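Local atomic coordinates of diacylglycerol lipase (Aspergillus oryzae, PDB entry 5XK2), a protein that probably hydrolyses the ester bonds of mono- and diacylglycerols, as a class 3 lipase of the alpha/beta-hydrolase fold, crystallised in a closed conformation. Residues A36-K41 with T58-F63; W21-A26 with N48-E53; T80-V85 with H142-I147; T67-A72 with F120-K125; N170-L175 with Q195-R200. One frame throughout, in Å; residues are numbered along the deposited sequence.

In the fold
Contacts 1, 3, 4 and 5 all reach the central sheet of the alpha/beta-hydrolase fold, but at different places. Contact 1 is a surface contact in which a polar turn borders an edge strand, 58-65. Contacts 3 and 5 pair neighbouring parallel strands and touch each other, Ile147 O lying 2.8 Å from Ile174 N. Their strand ladders run inward, while charged and amide side chains collect at the loop ends. Contact 4 sets methyl groups and a shared water between helix 118-138 and strand 71-78 with its preceding loop. Contact 2, the most buried, joins two helices through an amide and an aromatic face; its Trp21 and Tyr24 pack on the strands of contact 3.

Contact 1: residues A36-K41 with T58-F63; sequences AKDGEK and TVKLSF
A type II beta turn, Lys37 to Glu40, lies against an edge strand of the central sheet, 58-65, and holds Val59 by both of its backbone polar groups. Gly39 N donates to Val59 O at 2.8 Å, and Val59 N returns a bond of 2.9 Å to Glu40 O; this pair sets the turn against Val59. Both bonds run almost along the C=O axis. Glycine suits the third position of the turn, where phi is 98° and a CB would jam against the carbonyl O of Asp38. Thr58 CG2 packs 3.5 Å from Gly39 C, while Thr58 OG1 is bonded to Gly56 O and the CD of Lys41 passes beside it. The turn is braced from within, since Lys37 N reaches Glu40 OE2 from above the carboxylate plane. Beneath it, the branched Val59 fills the buried side, its CG2 3.9 Å from Ala36 CB. On the exposed flank Asp38 and Lys60 lie alongside each other, pointing the same way; their salt bridge, Asp38 OD1 to Lys60 NZ, is long at 3.4 Å and weak. A water donates to Asp38 OD1 and makes a weak bond with Lys60 NZ. Lys60 and Leu61 form a classic beta bulge facing Val75. Beyond this corner, Ser62 carries its hydroxyl between its own N and carbonyl carbon (chi1 68°), from where OG donates to Ala36 O at 2.7 Å.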
# COMPACT_ATOMS: atom_id res chain seq x y z
N ALA A 36 -10.15 22.55 -7.11
CA ALA A 36 -10.84 23.82 -6.89
C ALA A 36 -10.42 24.93 -7.85
O ALA A 36 -9.24 25.06 -8.21
CB ALA A 36 -10.61 24.28 -5.44
N LYS A 37 -11.38 25.76 -8.25
CA LYS A 37 -11.03 26.95 -9.01
C LYS A 37 -10.63 28.07 -8.07
O LYS A 37 -10.84 28.01 -6.86
CB LYS A 37 -12.22 27.40 -9.89
CG LYS A 37 -12.77 26.29 -10.79
CD LYS A 37 -13.83 26.79 -11.76
CE LYS A 37 -14.68 25.62 -12.28
NZ LYS A 37 -13.84 24.50 -12.81
N ASP A 38 -10.09 29.12 -8.66
CA ASP A 38 -9.68 30.30 -7.91
C ASP A 38 -10.88 30.84 -7.15
O ASP A 38 -11.98 30.97 -7.70
CB ASP A 38 -9.11 31.35 -8.88
CG ASP A 38 -8.90 32.71 -8.24
OD1 ASP A 38 -8.41 32.78 -7.10
OD2 ASP A 38 -9.24 33.74 -8.87
N GLY A 39 -10.67 31.10 -5.86
CA GLY A 39 -11.73 31.68 -5.05
C GLY A 39 -12.52 30.69 -4.21
O GLY A 39 -13.29 31.11 -3.34
N GLU A 40 -12.35 29.38 -4.43
CA GLU A 40 -13.04 28.42 -3.57
C GLU A 40 -12.34 28.29 -2.21
O GLU A 40 -11.10 28.29 -2.15
CB GLU A 40 -13.16 27.05 -4.25
CG GLU A 40 -13.86 27.14 -5.62
CD GLU A 40 -14.14 25.78 -6.25
OE1 GLU A 40 -14.32 24.80 -5.51
OE2 GLU A 40 -14.20 25.72 -7.50
N LYS A 41 -13.12 28.24 -1.14
CA LYS A 41 -12.57 28.08 0.22
C LYS A 41 -12.05 26.67 0.41
O LYS A 41 -12.72 25.71 0.02
CB LYS A 41 -13.64 28.37 1.27
CG LYS A 41 -14.24 29.76 1.27
CD LYS A 41 -13.19 30.79 1.51
CE LYS A 41 -13.78 32.04 2.16
NZ LYS A 41 -14.66 32.79 1.23
N THR A 58 -8.21 30.46 1.13
CA THR A 58 -8.83 30.40 -0.19
C THR A 58 -7.86 29.89 -1.25
O THR A 58 -6.72 30.33 -1.31
CB THR A 58 -9.35 31.79 -0.62
OG1 THR A 58 -10.26 32.29 0.38
CG2 THR A 58 -10.10 31.70 -1.91
N VAL A 59 -8.33 28.97 -2.10
CA VAL A 59 -7.51 28.49 -3.21
C VAL A 59 -7.29 29.56 -4.27
O VAL A 59 -8.23 30.22 -4.71
CB VAL A 59 -8.15 27.23 -3.88
CG1 VAL A 59 -7.36 26.81 -5.12
CG2 VAL A 59 -8.21 26.08 -2.88
N LYS A 60 -6.03 29.71 -4.68
CA LYS A 60 -5.64 30.59 -5.79
C LYS A 60 -5.48 29.71 -7.03
O LYS A 60 -5.88 30.09 -8.13
CB LYS A 60 -4.38 31.39 -5.48
CG LYS A 60 -4.09 32.45 -6.55
CD LYS A 60 -5.24 33.47 -6.53
CE LYS A 60 -5.23 34.44 -7.68
NZ LYS A 60 -6.36 35.41 -7.47
N LEU A 61 -4.76 28.60 -6.87
CA LEU A 61 -4.57 27.64 -7.95
C LEU A 61 -4.55 26.23 -7.40
O LEU A 61 -4.01 26.00 -6.34
CB LEU A 61 -3.25 27.91 -8.70
CG LEU A 61 -2.94 26.95 -9.86
CD1 LEU A 61 -4.02 27.00 -10.93
CD2 LEU A 61 -1.60 27.27 -10.47
N SER A 62 -5.18 25.31 -8.11
CA SER A 62 -5.07 23.90 -7.75
C SER A 62 -4.43 23.16 -8.92
O SER A 62 -4.43 23.65 -10.07
CB SER A 62 -6.44 23.30 -7.41
OG SER A 62 -7.24 23.25 -8.60
N PHE A 63 -3.87 22.00 -8.63
CA PHE A 63 -3.22 21.19 -9.65
C PHE A 63 -3.38 19.72 -9.34
O PHE A 63 -3.42 19.30 -8.18
CB PHE A 63 -1.73 21.56 -9.79
CG PHE A 63 -1.00 21.64 -8.48
CD1 PHE A 63 -0.40 20.51 -7.93
CD2 PHE A 63 -0.87 22.85 -7.82
CE1 PHE A 63 0.27 20.59 -6.73
CE2 PHE A 63 -0.20 22.94 -6.62
CZ PHE A 63 0.37 21.81 -6.07
O HOH W 1 -7.27 26.20 -10.07
O HOH W 2 -8.35 34.27 -4.94

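Contact 2: residues W21-A26 with N48-E53; sequences WVQYAA and NCPDVE
Gln23 of helix 14-27 binds the first turn of helix 50-55 at Asp51, using both ends of its amide. Gln23 OE1 takes the N-H of Asp51 at 2.8 Å, in the carbonyl plane and on a lone pair, thereby satisfying an amide at a helix start. Gln23 NE2 gives a straight bond of 2.9 Å to the anti lone pair of Asp51 OD2. Two bonds to one residue fix the rotation of the amide, which a long, neutral side chain with both donor and acceptor is well suited to do. The apolar packing is close beside this pair: Val52 CG2 sits over the centre of the Tyr24 ring, 3.7 Å from its centroid and 6° off the normal, and also 3.6 Å from Gln23 CB. Cys49, at the N-cap position, sets its CB 3.5 Å from Gln23 O, while its SG is bonded to Cys44. By contrast, Pro50 and Asp51 look out to solvent, and at the far end Asn48 ND2 meets Ala26 O through a water, with His274 O as its direct partner. Helix 14-27 lies between this short helix and the central sheet, with Tyr24 touching Val85 and Val150 of strands 83-89 and 146-152.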
# COMPACT_ATOMS: atom_id res chain seq x y z
N TRP A 21 -0.21 23.63 10.71
CA TRP A 21 0.11 23.52 9.29
C TRP A 21 -0.20 22.13 8.75
O TRP A 21 -0.44 21.97 7.55
CB TRP A 21 1.59 23.91 9.01
CG TRP A 21 1.84 25.33 9.42
CD1 TRP A 21 2.49 25.76 10.52
CD2 TRP A 21 1.34 26.51 8.76
NE1 TRP A 21 2.47 27.14 10.59
CE2 TRP A 21 1.76 27.62 9.52
CE3 TRP A 21 0.58 26.73 7.60
CZ2 TRP A 21 1.46 28.93 9.16
CZ3 TRP A 21 0.29 28.04 7.24
CH2 TRP A 21 0.72 29.12 8.03
N VAL A 22 -0.24 21.13 9.63
CA VAL A 22 -0.56 19.77 9.17
C VAL A 22 -1.99 19.72 8.60
O VAL A 22 -2.30 18.87 7.78
CB VAL A 22 -0.39 18.73 10.31
CG1 VAL A 22 -1.42 18.94 11.43
CG2 VAL A 22 -0.43 17.30 9.75
N GLN A 23 -2.84 20.66 9.01
CA GLN A 23 -4.20 20.70 8.47
C GLN A 23 -4.23 21.11 7.00
O GLN A 23 -5.15 20.74 6.26
CB GLN A 23 -5.07 21.64 9.30
CG GLN A 23 -5.32 21.14 10.72
CD GLN A 23 -6.08 22.14 11.54
OE1 GLN A 23 -7.09 22.66 11.08
NE2 GLN A 23 -5.57 22.46 12.73
N TYR A 24 -3.22 21.86 6.55
CA TYR A 24 -3.11 22.12 5.12
C TYR A 24 -2.69 20.87 4.36
O TYR A 24 -3.17 20.62 3.26
CB TYR A 24 -2.13 23.27 4.83
CG TYR A 24 -2.71 24.63 5.11
CD1 TYR A 24 -3.57 25.24 4.19
CD2 TYR A 24 -2.41 25.31 6.29
CE1 TYR A 24 -4.10 26.49 4.44
CE2 TYR A 24 -2.95 26.56 6.55
CZ TYR A 24 -3.79 27.15 5.62
OH TYR A 24 -4.34 28.39 5.85
N ALA A 25 -1.77 20.10 4.94
CA ALA A 25 -1.44 18.80 4.39
C ALA A 25 -2.68 17.92 4.29
O ALA A 25 -2.90 17.27 3.28
CB ALA A 25 -0.37 18.11 5.26
N ALA A 26 -3.49 17.93 5.35
CA ALA A 26 -4.72 17.14 5.36
C ALA A 26 -5.65 17.56 4.22
O ALA A 26 -6.27 16.72 3.57
CB ALA A 26 -5.44 17.30 6.70
N ASN A 48 -11.20 17.40 9.31
CA ASN A 48 -9.86 17.44 9.90
C ASN A 48 -9.04 18.67 9.55
O ASN A 48 -7.82 18.68 9.80
CB ASN A 48 -9.07 16.16 9.57
CG ASN A 48 -8.88 15.95 8.11
OD1 ASN A 48 -9.52 16.61 7.28
ND2 ASN A 48 -8.00 15.01 7.76
N CYS A 49 -9.65 19.69 8.92
CA CYS A 49 -8.93 20.98 8.87
C CYS A 49 -9.74 22.17 9.38
O CYS A 49 -9.85 23.21 8.70
CB CYS A 49 -8.44 21.24 7.43
SG CYS A 49 -9.68 21.54 6.12
N PRO A 50 -10.23 22.08 10.63
CA PRO A 50 -11.12 23.13 11.13
C PRO A 50 -10.45 24.49 11.23
O PRO A 50 -11.12 25.50 11.05
CB PRO A 50 -11.51 22.63 12.52
CG PRO A 50 -10.37 21.74 12.95
CD PRO A 50 -9.96 21.05 11.66
N ASP A 51 -9.16 24.54 11.56
CA ASP A 51 -8.53 25.84 11.73
C ASP A 51 -8.17 26.50 10.40
O ASP A 51 -8.09 27.73 10.31
CB ASP A 51 -7.32 25.69 12.65
CG ASP A 51 -7.72 25.20 14.02
OD1 ASP A 51 -8.62 25.83 14.64
OD2 ASP A 51 -7.20 24.17 14.47
N VAL A 52 -7.98 25.68 9.37
CA VAL A 52 -7.84 26.22 8.01
C VAL A 52 -9.16 26.89 7.59
O VAL A 52 -9.17 28.01 7.06
CB VAL A 52 -7.46 25.10 7.00
CG1 VAL A 52 -7.55 25.60 5.55
CG2 VAL A 52 -6.06 24.53 7.31
N GLU A 53 -10.28 26.22 7.86
CA GLU A 53 -11.57 26.78 7.48
C GLU A 53 -11.83 28.04 8.31
O GLU A 53 -12.34 29.03 7.79
CB GLU A 53 -12.67 25.73 7.67
CG GLU A 53 -12.42 24.52 6.78
CD GLU A 53 -13.59 23.56 6.75
OE1 GLU A 53 -14.71 24.01 7.10
OE2 GLU A 53 -13.38 22.38 6.40
O HOH W 3 -6.88 14.38 4.97

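Contact 3: residues T80-V85 with H142-I147; sequences TNKAIV and HSDYKI
Lys82 lies across one face of Tyr145 where the parallel strands 83-89 and 146-152 begin. Its CA lies over the centre of the Tyr145 ring, 3.7 Å from the centroid, a CH-pi contact; the opposite ring face is covered by His142 CB. From there the lysine chain crosses the tyrosine at about a right angle. CB stands 4.0 Å from Tyr145 CD1, and CG 3.8 Å from Tyr145 CE1. A bend at chi3 (75°) then turns the end toward Asp144, bringing CE to 3.4 Å from Asp144 OD2 and NZ to 2.7 Å from the same oxygen. This salt bridge arrives on the syn side of the carboxylate, though 32° out of its plane. In the parallel ladder Lys146 N donates to Lys82 O, and Ile84 N to Lys146 O at 2.8 Å. Ile84, branched and apolar, turns to the face covered by Leu135 and Leu138 of helix 118-138, with CD1 near Tyr145 CD2; Ala83 and Lys146 turn to the face where Trp21 of helix 14-27 packs. Tyr145 OH is held by Asn79. The chemistry is thus graded: an ion pair at the solvent-facing mouth, an aromatic ring stacked on the backbone of Lys82, then aliphatic packing inward.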
# COMPACT_ATOMS: atom_id res chain seq x y z
N THR A 80 -5.58 35.30 7.45
CA THR A 80 -5.60 35.36 8.90
C THR A 80 -4.19 35.25 9.44
O THR A 80 -3.78 36.03 10.29
CB THR A 80 -6.49 34.25 9.47
OG1 THR A 80 -7.81 34.47 8.99
CG2 THR A 80 -6.48 34.26 11.00
N ASN A 81 -3.44 34.28 8.91
CA ASN A 81 -2.08 34.03 9.36
C ASN A 81 -1.00 34.65 8.47
O ASN A 81 0.20 34.44 8.69
CB ASN A 81 -1.88 32.53 9.49
CG ASN A 81 -2.76 31.95 10.55
OD1 ASN A 81 -2.58 32.23 11.74
ND2 ASN A 81 -3.78 31.19 10.14
N LYS A 82 -1.45 35.39 7.47
CA LYS A 82 -0.56 36.08 6.53
C LYS A 82 0.45 35.13 5.92
O LYS A 82 1.66 35.31 6.03
CB LYS A 82 0.12 37.26 7.22
CG LYS A 82 -0.87 38.39 7.44
CD LYS A 82 -0.26 39.60 8.11
CE LYS A 82 0.59 40.40 7.15
NZ LYS A 82 1.05 41.66 7.81
N ALA A 83 -0.08 34.10 5.28
CA ALA A 83 0.74 33.08 4.65
C ALA A 83 0.21 32.72 3.29
O ALA A 83 -1.00 32.63 3.10
CB ALA A 83 0.80 31.83 5.54
N ILE A 84 1.13 32.49 2.37
CA ILE A 84 0.81 31.84 1.10
C ILE A 84 1.25 30.41 1.29
O ILE A 84 2.39 30.15 1.66
CB ILE A 84 1.54 32.46 -0.09
CG1 ILE A 84 1.25 33.97 -0.20
CG2 ILE A 84 1.20 31.69 -1.38
CD1 ILE A 84 -0.21 34.31 -0.31
N VAL A 85 0.34 29.48 1.06
CA VAL A 85 0.60 28.08 1.33
C VAL A 85 0.67 27.29 0.04
O VAL A 85 -0.27 27.32 -0.76
CB VAL A 85 -0.49 27.49 2.24
CG1 VAL A 85 -0.18 26.04 2.54
CG2 VAL A 85 -0.61 28.30 3.52
N HIS A 142 0.14 40.75 -1.33
CA HIS A 142 0.52 39.95 -0.16
C HIS A 142 1.99 40.09 0.27
O HIS A 142 2.60 39.07 0.55
CB HIS A 142 0.11 38.51 -0.38
CG HIS A 142 -1.32 38.38 -0.82
ND1 HIS A 142 -1.70 38.49 -2.15
CD2 HIS A 142 -2.47 38.21 -0.12
CE1 HIS A 142 -3.01 38.36 -2.25
NE2 HIS A 142 -3.50 38.19 -1.03
N SER A 143 2.62 41.23 0.02
CA SER A 143 4.09 41.29 -0.06
C SER A 143 4.87 40.81 1.18
O SER A 143 5.99 40.31 1.04
CB SER A 143 4.54 42.72 -0.40
OG SER A 143 4.18 43.62 0.62
N ASP A 144 4.31 40.96 2.37
CA ASP A 144 5.00 40.56 3.59
C ASP A 144 4.58 39.18 4.11
O ASP A 144 4.92 38.83 5.24
CB ASP A 144 4.81 41.61 4.69
CG ASP A 144 3.36 41.79 5.07
OD1 ASP A 144 2.48 41.38 4.29
OD2 ASP A 144 3.11 42.38 6.14
N TYR A 145 3.79 38.44 3.34
CA TYR A 145 3.33 37.13 3.79
C TYR A 145 4.44 36.09 3.84
O TYR A 145 5.37 36.12 3.02
CB TYR A 145 2.20 36.61 2.88
CG TYR A 145 0.83 37.22 3.10
CD1 TYR A 145 0.68 38.55 3.48
CD2 TYR A 145 -0.31 36.46 2.90
CE1 TYR A 145 -0.58 39.10 3.68
CE2 TYR A 145 -1.58 37.01 3.10
CZ TYR A 145 -1.70 38.33 3.49
OH TYR A 145 -2.93 38.89 3.69
N LYS A 146 4.33 35.16 4.79
CA LYS A 146 5.19 33.99 4.79
C LYS A 146 4.85 33.12 3.61
O LYS A 146 3.71 33.10 3.15
CB LYS A 146 5.02 33.16 6.07
CG LYS A 146 5.43 33.87 7.33
CD LYS A 146 5.61 32.87 8.47
CE LYS A 146 4.33 32.64 9.23
NZ LYS A 146 3.34 31.83 8.48
N ILE A 147 5.84 32.39 3.13
CA ILE A 147 5.59 31.35 2.13
C ILE A 147 5.80 30.00 2.80
O ILE A 147 6.91 29.68 3.21
CB ILE A 147 6.50 31.49 0.91
CG1 ILE A 147 6.18 32.80 0.17
CG2 ILE A 147 6.30 30.32 -0.03
CD1 ILE A 147 7.10 33.07 -1.01
O HOH W 4 1.55 32.68 10.60

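Contact 4: residues T67-A72 with F120-K125; sequences TITDTA and FWTAWK
Thr69, in the loop leading into strand 71-78, and Thr71, near the strand's start, meet Thr122 and Ala123 of helix 118-138, an example of a helix laid on one face of an alpha/beta sheet. In chain order, the helix begins here with Phe120, which points away to Ala157 of helix 154-168. Thr122 follows. Its OG1 turns back to the carbonyl O of Leu118, a usual way for a helical threonine to satisfy its hydroxyl. That leaves the methyl CG2, anti to the backbone N (chi1 -63° for OG1), to face outward, 4.0 Å from Thr69 CG2 and 4.3 Å from Ile68 CD1. Next comes Ala123, whose small side chain lets the loop approach closely. Thr69 CG2 rests 3.8 Å from Ala123 CA, and Ala123 CB comes within 3.2 Å of Thr71 OG1, a tight fit for a methyl against an oxygen. No direct hydrogen bond joins the two segments. Instead a water donates to Ala123 O at 2.8 Å and to Thr69 OG1 at 3.0 Å, bridging the helix carbonyl and the threonine hydroxyl. Thr69 OG1 is also bonded to Asp65 OD2, which ties this turn back to strand 58-65; its methyl serves the helix. Trp124 then leaves on another side, touching Ala162 of helix 154-168 and Phe88 of strand 83-89, while Ile158 of helix 154-168 covers both Thr71 and Ala123.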
# COMPACT_ATOMS: atom_id res chain seq x y z
N THR A 67 -1.77 11.65 -14.73
CA THR A 67 -1.19 11.03 -15.90
C THR A 67 0.12 10.33 -15.57
O THR A 67 0.24 9.12 -15.70
CB THR A 67 -0.94 12.05 -17.02
OG1 THR A 67 -2.20 12.54 -17.51
CG2 THR A 67 -0.16 11.42 -18.17
N ILE A 68 1.10 11.12 -15.13
CA ILE A 68 2.44 10.61 -14.93
C ILE A 68 2.80 10.48 -13.44
O ILE A 68 3.12 9.39 -12.98
CB ILE A 68 3.47 11.47 -15.71
CG1 ILE A 68 4.88 11.29 -15.16
CG2 ILE A 68 3.08 12.93 -15.73
CD1 ILE A 68 5.92 12.09 -15.91
N THR A 69 2.78 11.58 -12.69
CA THR A 69 3.29 11.55 -11.32
C THR A 69 2.31 11.31 -10.17
O THR A 69 2.74 11.10 -9.05
CB THR A 69 4.03 12.86 -10.98
OG1 THR A 69 3.09 13.95 -10.98
CG2 THR A 69 5.13 13.14 -12.00
N ASP A 70 1.00 11.34 -10.44
CA ASP A 70 0.00 11.12 -9.38
C ASP A 70 0.19 12.11 -8.21
O ASP A 70 0.09 11.73 -7.04
CB ASP A 70 0.05 9.67 -8.87
CG ASP A 70 -1.22 9.24 -8.17
OD1 ASP A 70 -2.29 9.84 -8.42
OD2 ASP A 70 -1.14 8.30 -7.35
N THR A 71 0.45 13.36 -8.58
CA THR A 71 0.66 14.49 -7.66
C THR A 71 -0.53 15.44 -7.72
O THR A 71 -1.08 15.68 -8.79
CB THR A 71 1.92 15.29 -8.04
OG1 THR A 71 3.06 14.43 -8.04
CG2 THR A 71 2.15 16.45 -7.06
N ALA A 72 -0.91 16.00 -6.58
CA ALA A 72 -1.99 16.98 -6.55
C ALA A 72 -1.70 18.00 -5.46
O ALA A 72 -0.79 17.81 -4.66
CB ALA A 72 -3.34 16.31 -6.32
N PHE A 120 10.28 12.14 -6.98
CA PHE A 120 9.79 13.33 -6.27
C PHE A 120 10.23 14.61 -6.97
O PHE A 120 9.48 15.59 -7.03
CB PHE A 120 10.28 13.33 -4.82
CG PHE A 120 9.79 12.18 -3.99
CD1 PHE A 120 8.44 11.84 -3.98
CD2 PHE A 120 10.68 11.46 -3.21
CE1 PHE A 120 8.00 10.76 -3.20
CE2 PHE A 120 10.25 10.40 -2.44
CZ PHE A 120 8.91 10.04 -2.44
N TRP A 121 11.45 14.60 -7.50
CA TRP A 121 11.94 15.79 -8.20
C TRP A 121 11.10 16.01 -9.46
O TRP A 121 10.73 17.13 -9.78
CB TRP A 121 13.42 15.67 -8.56
CG TRP A 121 13.94 16.91 -9.27
CD1 TRP A 121 14.32 17.02 -10.58
CD2 TRP A 121 14.11 18.22 -8.70
NE1 TRP A 121 14.73 18.31 -10.85
CE2 TRP A 121 14.61 19.06 -9.72
CE3 TRP A 121 13.90 18.75 -7.43
CZ2 TRP A 121 14.88 20.41 -9.49
CZ3 TRP A 121 14.17 20.09 -7.20
CH2 TRP A 121 14.66 20.91 -8.23
N THR A 122 10.80 14.92 -10.16
CA THR A 122 9.95 14.98 -11.36
C THR A 122 8.56 15.55 -11.03
O THR A 122 8.05 16.42 -11.75
CB THR A 122 9.81 13.60 -12.01
OG1 THR A 122 11.10 13.16 -12.44
CG2 THR A 122 8.86 13.66 -13.21
N ALA A 123 7.98 15.10 -9.92
CA ALA A 123 6.67 15.58 -9.49
C ALA A 123 6.67 17.09 -9.30
O ALA A 123 5.76 17.79 -9.74
CB ALA A 123 6.24 14.87 -8.21
N TRP A 124 7.70 17.61 -8.63
CA TRP A 124 7.82 19.05 -8.42
C TRP A 124 8.00 19.78 -9.74
O TRP A 124 7.38 20.80 -9.97
CB TRP A 124 9.01 19.34 -7.49
CG TRP A 124 9.56 20.75 -7.54
CD1 TRP A 124 10.85 21.11 -7.81
CD2 TRP A 124 8.85 21.98 -7.27
NE1 TRP A 124 10.99 22.47 -7.73
CE2 TRP A 124 9.79 23.03 -7.39
CE3 TRP A 124 7.53 22.29 -6.92
CZ2 TRP A 124 9.44 24.38 -7.20
CZ3 TRP A 124 7.18 23.61 -6.72
CH2 TRP A 124 8.13 24.64 -6.86
N LYS A 125 8.84 19.22 -10.61
CA LYS A 125 9.12 19.88 -11.90
C LYS A 125 7.87 20.04 -12.77
O LYS A 125 7.75 21.02 -13.50
CB LYS A 125 10.18 19.12 -12.69
CG LYS A 125 11.58 19.31 -12.17
CD LYS A 125 12.58 18.99 -13.26
CE LYS A 125 12.53 20.03 -14.36
NZ LYS A 125 13.23 19.56 -15.59
O HOH W 5 3.25 16.88 -10.44

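Contact 5: residues N170-L175 with Q195-R200; sequences NYDAIL and QGNNYR
Ile174 CG1 and Asn197 CG both lie anti to their own carbonyl carbons (chi1 -45° and -59°), a setting that brings Ile174 CD1 to 3.5 Å from Asn197 CG, the two chains crossing obliquely. The same setting of Ile174 leaves its other branch, CG2, anti to the backbone N and lying in the plane of the Tyr199 ring at its edge, 3.7 Å from CE2. The beta-branched isoleucine thus touches two residues of the facing segment. Between the backbones, Leu175 uses both its N-H and its C=O toward the one neighbouring segment, bonding the residues before and after Asn198, the usual parallel pattern: Leu175 N gives a nearly straight bond of 2.9 Å to Asn197 O, and Leu175 O receives Tyr199 N at 2.8 Å. Asn197 has positive phi (57°), which asparagine tolerates better than most residues, and lies between Gly196, the helix terminator, and strand 198-203. At its outer end a water stands 2.9 Å from Asn197 OD1, with only a weak link to Asp172. On the sheet face that carries Leu175, Asn198 is buried but paired, its OD1 with Arg167 and its ND2 with Ile192 O. The two strands and helix 186-195 form a beta-alpha-beta crossover. Helix 154-168 covers Leu175 through Ala159 and Ser160, strand 146-152 flanks strand 173-178 on its far edge, and Tyr199 meets the rings of Tyr176 and, from helix 14-27, Phe18.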
# COMPACT_ATOMS: atom_id res chain seq x y z
N ASN A 170 15.02 32.65 -4.22
CA ASN A 170 14.78 33.78 -3.29
C ASN A 170 13.44 33.75 -2.57
O ASN A 170 13.14 34.70 -1.83
CB ASN A 170 14.90 35.17 -3.97
CG ASN A 170 16.18 35.33 -4.76
OD1 ASN A 170 16.14 35.81 -5.89
ND2 ASN A 170 17.31 34.95 -4.18
N TYR A 171 12.61 32.72 -2.78
CA TYR A 171 11.37 32.63 -2.02
C TYR A 171 11.71 32.08 -0.64
O TYR A 171 12.36 31.04 -0.54
CB TYR A 171 10.35 31.71 -2.72
CG TYR A 171 9.99 32.15 -4.12
CD1 TYR A 171 8.95 33.07 -4.35
CD2 TYR A 171 10.70 31.67 -5.22
CE1 TYR A 171 8.64 33.49 -5.65
CE2 TYR A 171 10.40 32.09 -6.51
CZ TYR A 171 9.37 32.99 -6.72
OH TYR A 171 9.10 33.39 -8.01
N ASP A 172 11.26 32.72 0.43
CA ASP A 172 11.82 32.31 1.70
C ASP A 172 10.88 31.25 2.26
O ASP A 172 10.23 31.44 3.28
CB ASP A 172 11.90 33.56 2.60
CG ASP A 172 12.53 33.30 3.95
OD1 ASP A 172 13.41 32.42 4.06
OD2 ASP A 172 12.15 34.01 4.91
N ALA A 173 11.03 30.04 1.73
CA ALA A 173 10.04 29.00 2.00
C ALA A 173 10.26 28.38 3.37
O ALA A 173 11.40 28.09 3.75
CB ALA A 173 10.08 27.93 0.94
N ILE A 174 9.17 28.22 4.13
CA ILE A 174 9.19 27.52 5.40
C ILE A 174 8.62 26.13 5.15
O ILE A 174 7.49 26.00 4.63
CB ILE A 174 8.32 28.22 6.47
CG1 ILE A 174 8.54 29.74 6.51
CG2 ILE A 174 8.51 27.56 7.84
CD1 ILE A 174 9.97 30.15 6.79
N LEU A 175 9.37 25.10 5.50
CA LEU A 175 8.98 23.73 5.15
C LEU A 175 8.35 22.98 6.31
O LEU A 175 8.97 22.85 7.36
CB LEU A 175 10.22 22.95 4.66
CG LEU A 175 10.03 21.45 4.42
CD1 LEU A 175 9.01 21.16 3.28
CD2 LEU A 175 11.38 20.78 4.12
N GLN A 195 19.81 25.69 4.86
CA GLN A 195 18.90 26.78 4.48
C GLN A 195 18.03 27.21 5.66
O GLN A 195 17.50 28.33 5.69
CB GLN A 195 17.99 26.34 3.32
CG GLN A 195 18.70 26.14 2.00
CD GLN A 195 17.77 25.59 0.92
OE1 GLN A 195 16.90 24.75 1.20
NE2 GLN A 195 17.94 26.07 -0.30
N GLY A 196 17.86 26.31 6.63
CA GLY A 196 17.02 26.58 7.78
C GLY A 196 15.53 26.54 7.47
O GLY A 196 15.13 26.27 6.33
N ASN A 197 14.73 26.83 8.49
CA ASN A 197 13.26 26.85 8.38
C ASN A 197 12.72 25.52 7.87
O ASN A 197 11.81 25.50 7.04
CB ASN A 197 12.79 27.97 7.44
CG ASN A 197 13.24 29.36 7.90
OD1 ASN A 197 13.83 30.12 7.12
ND2 ASN A 197 12.97 29.69 9.15
N ASN A 198 13.28 24.43 8.38
CA ASN A 198 12.85 23.07 8.06
C ASN A 198 12.19 22.39 9.24
O ASN A 198 12.82 22.23 10.30
CB ASN A 198 14.04 22.22 7.63
CG ASN A 198 14.75 22.79 6.42
OD1 ASN A 198 14.12 23.05 5.41
ND2 ASN A 198 16.06 23.00 6.53
N TYR A 199 10.94 21.96 9.07
CA TYR A 199 10.30 21.16 10.11
C TYR A 199 9.83 19.84 9.52
O TYR A 199 8.71 19.72 9.00
CB TYR A 199 9.14 21.95 10.72
CG TYR A 199 9.61 23.31 11.16
CD1 TYR A 199 10.31 23.45 12.36
CD2 TYR A 199 9.41 24.44 10.38
CE1 TYR A 199 10.81 24.70 12.75
CE2 TYR A 199 9.89 25.70 10.77
CZ TYR A 199 10.60 25.80 11.97
OH TYR A 199 11.09 27.02 12.41
N ARG A 200 10.66 18.82 9.73
CA ARG A 200 10.40 17.49 9.22
C ARG A 200 10.01 16.59 10.38
O ARG A 200 10.73 16.54 11.40
CB ARG A 200 11.62 16.91 8.48
CG ARG A 200 11.38 15.45 8.01
CD ARG A 200 12.59 14.89 7.27
NE ARG A 200 13.77 14.73 8.15
CZ ARG A 200 13.96 13.71 9.00
NH1 ARG A 200 13.05 12.74 9.11
NH2 ARG A 200 15.09 13.66 9.72
O HOH W 6 15.30 32.56 6.83